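Local coordinates for ferrichrome ABC transporter substrate-binding protein (Staphylococcus pseudintermedius, PDB 5FLY) that probably binds ferrichrome-type iron siderophores outside the cell membrane and delivers them to an ABC transporter for uptake, at residues Thr156-Phe161 / Val218-Lys223. Residues are numbered along the deposited sequence; the frame is centred on the assembly and turned at random.
Sequences TSVTIF and VIITAK
The ring of Phe161 meets Ile219 obliquely, with Ile219 CG2 3.6 Å from Phe161 CD2 and nearly as near CE2, while Thr159 CG2 lies over one ring face, offset toward the rim. With its CG beside the backbone N (chi1 -67°), Phe161 holds the ring back alongside Thr159 and Ile219, and Val211, Ile168 and Ala170 also touch the Phe161 side chain. The hydroxyl of Thr159 is hydrogen-bonded to the carbonyl oxygen of Tyr214, leaving the methyl to the ring. Strands 158-164 and 218-223 lie side by side and parallel in the mixed five-stranded sheet, strand order 3-2-1-4-5, in one lobe of this class III solute-binding protein. Five backbone hydrogen bonds join the segments, passing from one to the other in turn: Val218 N to Ser157 O, in the loop just before the strand, Thr159 N to Val218 O, Ile220 N to Thr159 O at 2.9 Å and practically straight (179°), Phe161 N to Ile220 O, and Ala222 N to Phe161 O at 2.7 Å. The first is the most bent, at 132°. On the face of the sheet bearing Val158, Ile160, Val218 and Ile220, Val158 CG2, anti to its own N, packs 3.8 Å from Ile220 CD1 and 4.1 Å from Val218 CG1. Leu182 of helix 179-185 touches both Ile160 and Ile220 there. Ahead of strand 158-164, Thr156 CG2 rests 3.8 Å from Val218 CG2.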
loop_
_atom_site.group_PDB
_atom_site.type_symbol
_atom_site.label_atom_id
_atom_site.label_comp_id
_atom_site.label_asym_id
_atom_site.label_seq_id
_atom_site.Cartn_x
_atom_site.Cartn_y
_atom_site.Cartn_z
ATOM N N THR A 156 20.516 -8.839 -5.684
ATOM C CA THR A 156 20.356 -8.010 -4.484
ATOM C C THR A 156 19.025 -8.295 -3.795
ATOM O O THR A 156 17.980 -8.265 -4.442
ATOM C CB THR A 156 20.444 -6.498 -4.833
ATOM O OG1 THR A 156 21.727 -6.208 -5.408
ATOM C CG2 THR A 156 20.275 -5.634 -3.592
ATOM N N SER A 157 19.083 -8.588 -2.494
ATOM C CA SER A 157 17.890 -8.769 -1.683
ATOM C C SER A 157 17.639 -7.549 -0.802
ATOM O O SER A 157 18.540 -6.756 -0.531
ATOM C CB SER A 157 17.993 -10.007 -0.796
ATOM O OG SER A 157 18.943 -9.822 0.248
ATOM N N VAL A 158 16.402 -7.403 -0.356
ATOM C CA VAL A 158 16.031 -6.252 0.475
ATOM C C VAL A 158 15.035 -6.694 1.543
ATOM O O VAL A 158 14.240 -7.623 1.352
ATOM C CB VAL A 158 15.458 -5.089 -0.383
ATOM C CG1 VAL A 158 14.255 -5.523 -1.158
ATOM C CG2 VAL A 158 15.143 -3.860 0.487
ATOM N N THR A 159 15.154 -6.038 2.691
ATOM C CA THR A 159 14.284 -6.212 3.840
ATOM C C THR A 159 13.661 -4.877 4.193
ATOM O O THR A 159 14.373 -3.865 4.226
ATOM C CB THR A 159 15.079 -6.733 5.051
ATOM O OG1 THR A 159 15.606 -8.030 4.742
ATOM C CG2 THR A 159 14.202 -6.778 6.322
ATOM N N ILE A 160 12.347 -4.862 4.427
ATOM C CA ILE A 160 11.664 -3.664 4.908
ATOM C C ILE A 160 11.242 -3.878 6.343
ATOM O O ILE A 160 10.426 -4.762 6.631
ATOM C CB ILE A 160 10.404 -3.299 4.073
ATOM C CG1 ILE A 160 10.707 -3.268 2.575
ATOM C CG2 ILE A 160 9.853 -1.955 4.524
ATOM C CD1 ILE A 160 9.474 -3.369 1.722
ATOM N N PHE A 161 11.816 -3.086 7.237
ATOM C CA PHE A 161 11.320 -2.974 8.599
ATOM C C PHE A 161 10.493 -1.696 8.759
ATOM O O PHE A 161 10.757 -0.681 8.098
ATOM C CB PHE A 161 12.460 -2.969 9.603
ATOM C CG PHE A 161 13.229 -4.276 9.687
ATOM C CD1 PHE A 161 12.600 -5.480 10.009
ATOM C CD2 PHE A 161 14.600 -4.281 9.475
ATOM C CE1 PHE A 161 13.344 -6.665 10.099
ATOM C CE2 PHE A 161 15.338 -5.453 9.559
ATOM C CZ PHE A 161 14.712 -6.645 9.875
ATOM N N VAL A 218 20.145 -5.240 1.490
ATOM C CA VAL A 218 19.742 -3.851 1.681
ATOM C C VAL A 218 18.654 -3.856 2.749
ATOM O O VAL A 218 17.760 -4.709 2.718
ATOM C CB VAL A 218 19.207 -3.211 0.384
ATOM C CG1 VAL A 218 18.677 -1.808 0.652
ATOM C CG2 VAL A 218 20.283 -3.192 -0.703
ATOM N N ILE A 219 18.739 -2.926 3.700
ATOM C CA ILE A 219 17.728 -2.821 4.745
ATOM C C ILE A 219 17.128 -1.431 4.786
ATOM O O ILE A 219 17.815 -0.441 4.994
ATOM C CB ILE A 219 18.285 -3.151 6.134
ATOM C CG1 ILE A 219 18.954 -4.524 6.132
ATOM C CG2 ILE A 219 17.145 -3.071 7.189
ATOM C CD1 ILE A 219 19.701 -4.817 7.412
ATOM N N ILE A 220 15.819 -1.391 4.611
ATOM C CA ILE A 220 15.083 -0.151 4.586
ATOM C C ILE A 220 14.193 -0.115 5.805
ATOM O O ILE A 220 13.447 -1.061 6.048
ATOM C CB ILE A 220 14.263 -0.011 3.310
ATOM C CG1 ILE A 220 15.197 -0.012 2.088
ATOM C CG2 ILE A 220 13.400 1.255 3.373
ATOM C CD1 ILE A 220 14.469 -0.166 0.766
ATOM N N THR A 221 14.304 0.973 6.572
ATOM C CA THR A 221 13.476 1.194 7.755
ATOM C C THR A 221 12.475 2.325 7.519
ATOM O O THR A 221 12.845 3.477 7.302
ATOM C CB THR A 221 14.332 1.514 8.984
ATOM O OG1 THR A 221 15.171 0.391 9.255
ATOM C CG2 THR A 221 13.454 1.811 10.221
ATOM N N ALA A 222 11.200 1.964 7.561
ATOM C CA ALA A 222 10.118 2.932 7.481
ATOM C C ALA A 222 9.812 3.435 8.878
ATOM O O ALA A 222 9.539 2.635 9.770
ATOM C CB ALA A 222 8.894 2.317 6.859
ATOM N N LYS A 223 9.892 4.745 9.065
ATOM C CA LYS A 223 9.635 5.345 10.371
ATOM C C LYS A 223 9.076 6.744 10.222
ATOM O O LYS A 223 9.172 7.367 9.157
ATOM C CB LYS A 223 10.907 5.389 11.213
ATOM C CG LYS A 223 12.025 6.242 10.608
ATOM C CD LYS A 223 13.255 6.299 11.517
ATOM C CE LYS A 223 13.002 7.151 12.756
ATOM N NZ LYS A 223 12.919 8.599 12.441
#